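Long-range contact in antiterminator Q protein (Enterobacteria phage SfI, PDB 6JNY), which acts as a phage transcription antitermination factor, probably by modifying RNA polymerase so that it reads through terminators: residues A[16-28]-A[81-93]. Numbering follows the deposited sequence.
Sequences LNGWLELWGAWVY and FGILLSYYAHGSS
In the mainly helical body of this Q protein, the 16-28 part of helix 10-28 crosses the 81-90 part of helix 78-90 at -86°, their axes 7.3 Å apart at closest approach and their backbones nearest at Gly-24 and Ala-89. Here the backbones touch directly: Gly-24 CA makes a CA-H...O contact to Tyr-88 O, and Ala-89 CA returns one to Gly-24 O, 3.4 Å away. Tyr-88 is the knob, its ring set among Asn-17, Leu-20, Glu-21 and Gly-24. With CG anti to its carbonyl carbon (chi1 -75°), the ring lies against helix 16-28; Leu-20 CB sits 3.6 Å from its centroid in a CH-pi contact over one face, and Tyr-87 CD1 covers the opposite face. Tyr-88 OH donates to Asn-17 OD1 (2.7 Å), meeting a lone pair in the carbonyl plane. The same oxygen accepts from a water that also bonds Tyr-87 OH, while Asn-17 ND2 reaches Glu-21 OE2 weakly. Farther along, Trp-23 CH2 meets Leu-85 CD2 at 3.7 Å, its NE1 bonded to Ser-67 of helix 60-74. Tyr-28 CG approaches Ala-89 O (3.3 Å), which Arg-55 also bonds; its side chain runs the same way as His-90, ring planes 76° apart. Sandwiched on both faces and bonded through its hydroxyl, the Tyr-88 ring is probably restrained in rotation, adding a directional hydrogen bond to a mostly apolar and backbone-to-backbone contact.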
loop_
_atom_site.group_PDB
_atom_site.type_symbol
_atom_site.label_atom_id
_atom_site.label_comp_id
_atom_site.label_asym_id
_atom_site.label_seq_id
_atom_site.Cartn_x
_atom_site.Cartn_y
_atom_site.Cartn_z
ATOM N N LEU A 16 -9.706 0.520 -8.454
ATOM C CA LEU A 16 -8.699 1.112 -7.581
ATOM C C LEU A 16 -7.317 0.542 -7.861
ATOM O O LEU A 16 -6.331 1.284 -7.890
ATOM C CB LEU A 16 -9.073 0.921 -6.113
ATOM C CG LEU A 16 -8.018 1.421 -5.119
ATOM C CD1 LEU A 16 -7.730 2.907 -5.339
ATOM C CD2 LEU A 16 -8.473 1.160 -3.706
ATOM N N ASN A 17 -7.221 -0.773 -8.062
ATOM C CA ASN A 17 -5.932 -1.374 -8.386
ATOM C C ASN A 17 -5.356 -0.757 -9.649
ATOM O O ASN A 17 -4.143 -0.510 -9.728
ATOM C CB ASN A 17 -6.089 -2.881 -8.555
ATOM C CG ASN A 17 -4.795 -3.547 -8.931
ATOM O OD1 ASN A 17 -3.913 -3.729 -8.092
ATOM N ND2 ASN A 17 -4.664 -3.886 -10.206
ATOM N N GLY A 18 -6.200 -0.494 -10.644
ATOM C CA GLY A 18 -5.716 0.133 -11.861
ATOM C C GLY A 18 -5.120 1.501 -11.590
ATOM O O GLY A 18 -4.025 1.823 -12.063
ATOM N N TRP A 19 -5.831 2.327 -10.816
ATOM C CA TRP A 19 -5.315 3.655 -10.481
ATOM C C TRP A 19 -4.027 3.556 -9.681
ATOM O O TRP A 19 -3.091 4.335 -9.905
ATOM C CB TRP A 19 -6.367 4.447 -9.700
ATOM C CG TRP A 19 -7.322 5.181 -10.569
ATOM C CD1 TRP A 19 -8.683 5.010 -10.626
ATOM C CD2 TRP A 19 -7.008 6.212 -11.515
ATOM N NE1 TRP A 19 -9.226 5.869 -11.555
ATOM C CE2 TRP A 19 -8.219 6.615 -12.111
ATOM C CE3 TRP A 19 -5.821 6.830 -11.922
ATOM C CZ2 TRP A 19 -8.278 7.614 -13.085
ATOM C CZ3 TRP A 19 -5.886 7.822 -12.886
ATOM C CH2 TRP A 19 -7.104 8.204 -13.451
ATOM N N LEU A 20 -3.955 2.612 -8.742
ATOM C CA LEU A 20 -2.752 2.497 -7.924
ATOM C C LEU A 20 -1.559 1.986 -8.725
ATOM O O LEU A 20 -0.422 2.350 -8.421
ATOM C CB LEU A 20 -3.008 1.656 -6.673
ATOM C CG LEU A 20 -3.983 2.298 -5.672
ATOM C CD1 LEU A 20 -4.209 1.355 -4.514
ATOM C CD2 LEU A 20 -3.452 3.650 -5.179
ATOM N N GLU A 21 -1.795 1.172 -9.755
ATOM C CA GLU A 21 -0.702 0.792 -10.655
ATOM C C GLU A 21 -0.177 2.005 -11.425
ATOM O O GLU A 21 1.049 2.174 -11.576
ATOM C CB GLU A 21 -1.178 -0.308 -11.615
ATOM C CG GLU A 21 -1.266 -1.706 -10.980
ATOM C CD GLU A 21 -1.895 -2.751 -11.896
ATOM O OE1 GLU A 21 -2.308 -2.402 -13.017
ATOM O OE2 GLU A 21 -1.991 -3.927 -11.482
ATOM N N LEU A 22 -1.073 2.844 -11.941
ATOM C CA LEU A 22 -0.646 4.042 -12.660
ATOM C C LEU A 22 0.077 4.997 -11.730
ATOM O O LEU A 22 1.119 5.565 -12.090
ATOM C CB LEU A 22 -1.846 4.738 -13.300
ATOM C CG LEU A 22 -2.493 4.030 -14.489
ATOM C CD1 LEU A 22 -3.808 4.696 -14.835
ATOM C CD2 LEU A 22 -1.537 4.031 -15.692
ATOM N N TRP A 23 -0.458 5.180 -10.522
ATOM C CA TRP A 23 0.153 6.070 -9.544
ATOM C C TRP A 23 1.494 5.523 -9.086
ATOM O O TRP A 23 2.463 6.278 -8.913
ATOM C CB TRP A 23 -0.800 6.227 -8.352
ATOM C CG TRP A 23 -0.159 6.732 -7.086
ATOM C CD1 TRP A 23 0.139 8.038 -6.775
ATOM C CD2 TRP A 23 0.222 5.950 -5.949
ATOM N NE1 TRP A 23 0.705 8.099 -5.519
ATOM C CE2 TRP A 23 0.761 6.837 -4.988
ATOM C CE3 TRP A 23 0.166 4.582 -5.650
ATOM C CZ2 TRP A 23 1.239 6.395 -3.752
ATOM C CZ3 TRP A 23 0.655 4.143 -4.428
ATOM C CH2 TRP A 23 1.174 5.047 -3.488
ATOM N N GLY A 24 1.578 4.204 -8.893
ATOM C CA GLY A 24 2.814 3.632 -8.416
ATOM C C GLY A 24 3.941 3.835 -9.407
ATOM O O GLY A 24 5.068 4.150 -9.023
ATOM N N ALA A 25 3.639 3.703 -10.698
ATOM C CA ALA A 25 4.665 3.928 -11.716
ATOM C C ALA A 25 5.066 5.398 -11.762
ATOM O O ALA A 25 6.249 5.731 -11.948
ATOM C CB ALA A 25 4.140 3.466 -13.072
ATOM N N TRP A 26 4.097 6.291 -11.575
ATOM C CA TRP A 26 4.381 7.724 -11.533
ATOM C C TRP A 26 5.271 8.066 -10.342
ATOM O O TRP A 26 6.258 8.800 -10.478
ATOM C CB TRP A 26 3.059 8.482 -11.490
ATOM C CG TRP A 26 3.156 9.958 -11.497
ATOM C CD1 TRP A 26 3.302 10.766 -12.587
ATOM C CD2 TRP A 26 3.084 10.820 -10.361
ATOM N NE1 TRP A 26 3.342 12.082 -12.193
ATOM C CE2 TRP A 26 3.209 12.143 -10.830
ATOM C CE3 TRP A 26 2.938 10.602 -8.984
ATOM C CZ2 TRP A 26 3.182 13.245 -9.974
ATOM C CZ3 TRP A 26 2.918 11.693 -8.138
ATOM C CH2 TRP A 26 3.031 13.000 -8.633
ATOM N N VAL A 27 4.950 7.529 -9.161
ATOM C CA VAL A 27 5.795 7.744 -7.987
ATOM C C VAL A 27 7.202 7.206 -8.228
ATOM O O VAL A 27 8.206 7.872 -7.928
ATOM C CB VAL A 27 5.158 7.089 -6.749
ATOM C CG1 VAL A 27 6.141 7.028 -5.599
ATOM C CG2 VAL A 27 3.901 7.841 -6.340
ATOM N N TYR A 28 7.297 5.983 -8.759
ATOM C CA TYR A 28 8.596 5.336 -8.930
ATOM C C TYR A 28 9.487 6.113 -9.888
ATOM O O TYR A 28 10.717 6.014 -9.809
ATOM C CB TYR A 28 8.404 3.905 -9.431
ATOM C CG TYR A 28 9.601 2.994 -9.257
ATOM C CD1 TYR A 28 10.068 2.661 -7.989
ATOM C CD2 TYR A 28 10.225 2.424 -10.356
ATOM C CE1 TYR A 28 11.144 1.815 -7.827
ATOM C CE2 TYR A 28 11.311 1.576 -10.205
ATOM C CZ TYR A 28 11.758 1.270 -8.937
ATOM O OH TYR A 28 12.833 0.427 -8.778
ATOM N N PHE A 81 1.829 1.291 4.823
ATOM C CA PHE A 81 2.229 2.247 3.797
ATOM C C PHE A 81 3.431 1.721 3.016
ATOM O O PHE A 81 3.434 1.741 1.780
ATOM C CB PHE A 81 2.542 3.587 4.476
ATOM C CG PHE A 81 2.361 4.815 3.603
ATOM C CD1 PHE A 81 2.354 4.753 2.210
ATOM C CD2 PHE A 81 2.211 6.066 4.206
ATOM C CE1 PHE A 81 2.192 5.912 1.449
ATOM C CE2 PHE A 81 2.051 7.226 3.450
ATOM C CZ PHE A 81 2.047 7.153 2.075
ATOM N N GLY A 82 4.431 1.198 3.722
ATOM C CA GLY A 82 5.601 0.667 3.039
ATOM C C GLY A 82 5.275 -0.523 2.157
ATOM O O GLY A 82 5.796 -0.645 1.042
ATOM N N ILE A 83 4.393 -1.406 2.635
ATOM C CA ILE A 83 4.007 -2.566 1.838
ATOM C C ILE A 83 3.260 -2.131 0.587
ATOM O O ILE A 83 3.475 -2.673 -0.504
ATOM C CB ILE A 83 3.201 -3.552 2.701
ATOM C CG1 ILE A 83 4.137 -4.302 3.652
ATOM C CG2 ILE A 83 2.403 -4.517 1.839
ATOM C CD1 ILE A 83 3.429 -5.006 4.770
ATOM N N LEU A 84 2.361 -1.149 0.724
ATOM C CA LEU A 84 1.678 -0.600 -0.434
ATOM C C LEU A 84 2.664 -0.048 -1.455
ATOM O O LEU A 84 2.502 -0.268 -2.661
ATOM C CB LEU A 84 0.717 0.507 0.019
ATOM C CG LEU A 84 -0.223 1.091 -1.035
ATOM C CD1 LEU A 84 -1.348 0.123 -1.331
ATOM C CD2 LEU A 84 -0.802 2.441 -0.563
ATOM N N LEU A 85 3.689 0.682 -0.986
ATOM C CA LEU A 85 4.680 1.252 -1.900
ATOM C C LEU A 85 5.545 0.173 -2.553
ATOM O O LEU A 85 5.819 0.249 -3.753
ATOM C CB LEU A 85 5.537 2.297 -1.175
ATOM C CG LEU A 85 4.792 3.600 -0.824
ATOM C CD1 LEU A 85 5.602 4.436 0.173
ATOM C CD2 LEU A 85 4.483 4.397 -2.066
ATOM N N SER A 86 5.934 -0.854 -1.793
ATOM C CA SER A 86 6.670 -1.975 -2.384
ATOM C C SER A 86 5.881 -2.599 -3.528
ATOM O O SER A 86 6.410 -2.812 -4.622
ATOM C CB SER A 86 6.982 -3.020 -1.317
ATOM O OG SER A 86 7.924 -2.522 -0.380
ATOM N N TYR A 87 4.587 -2.846 -3.311
ATOM C CA TYR A 87 3.788 -3.525 -4.325
ATOM C C TYR A 87 3.517 -2.624 -5.524
ATOM O O TYR A 87 3.686 -3.038 -6.675
ATOM C CB TYR A 87 2.475 -3.993 -3.695
ATOM C CG TYR A 87 1.612 -4.846 -4.589
ATOM C CD1 TYR A 87 0.389 -4.370 -5.050
ATOM C CD2 TYR A 87 1.972 -6.145 -4.918
ATOM C CE1 TYR A 87 -0.430 -5.149 -5.844
ATOM C CE2 TYR A 87 1.164 -6.924 -5.714
ATOM C CZ TYR A 87 -0.035 -6.434 -6.170
ATOM O OH TYR A 87 -0.848 -7.206 -6.961
ATOM N N TYR A 88 3.052 -1.392 -5.281
ATOM C CA TYR A 88 2.625 -0.554 -6.397
ATOM C C TYR A 88 3.743 0.293 -6.989
ATOM O O TYR A 88 3.802 0.432 -8.209
ATOM C CB TYR A 88 1.421 0.325 -5.997
ATOM C CG TYR A 88 0.143 -0.461 -5.923
ATOM C CD1 TYR A 88 -0.425 -1.002 -7.064
ATOM C CD2 TYR A 88 -0.458 -0.706 -4.701
ATOM C CE1 TYR A 88 -1.606 -1.731 -7.000
ATOM C CE2 TYR A 88 -1.628 -1.441 -4.621
ATOM C CZ TYR A 88 -2.186 -1.954 -5.777
ATOM O OH TYR A 88 -3.352 -2.677 -5.703
ATOM N N ALA A 89 4.596 0.890 -6.158
ATOM C CA ALA A 89 5.653 1.746 -6.691
ATOM C C ALA A 89 6.819 0.913 -7.214
ATOM O O ALA A 89 7.150 0.976 -8.403
ATOM C CB ALA A 89 6.103 2.760 -5.638
ATOM N N HIS A 90 7.414 0.085 -6.352
ATOM C CA HIS A 90 8.537 -0.727 -6.812
ATOM C C HIS A 90 8.102 -1.892 -7.685
ATOM O O HIS A 90 8.913 -2.389 -8.474
ATOM C CB HIS A 90 9.364 -1.265 -5.655
ATOM C CG HIS A 90 10.587 -2.002 -6.103
ATOM N ND1 HIS A 90 10.673 -3.376 -6.088
ATOM C CD2 HIS A 90 11.755 -1.555 -6.621
ATOM C CE1 HIS A 90 11.856 -3.745 -6.555
ATOM N NE2 HIS A 90 12.529 -2.659 -6.885
ATOM N N GLY A 91 6.857 -2.349 -7.569
ATOM C CA GLY A 91 6.415 -3.439 -8.412
ATOM C C GLY A 91 6.826 -4.810 -7.929
ATOM O O GLY A 91 6.933 -5.739 -8.739
ATOM N N SER A 92 7.068 -4.964 -6.633
ATOM C CA SER A 92 7.418 -6.259 -6.070
ATOM C C SER A 92 6.178 -7.135 -5.945
ATOM O O SER A 92 5.082 -6.654 -5.642
ATOM C CB SER A 92 8.024 -6.074 -4.679
ATOM O OG SER A 92 9.164 -5.235 -4.702
ATOM N N SER A 93 6.360 -8.440 -6.141
ATOM C CA SER A 93 5.264 -9.376 -5.980
ATOM C C SER A 93 4.922 -9.540 -4.500
ATOM O O SER A 93 5.720 -9.234 -3.610
ATOM C CB SER A 93 5.663 -10.745 -6.537
ATOM O OG SER A 93 6.606 -11.355 -5.668
HETATM O O HOH W 1 -3.066 -6.425 -8.014
#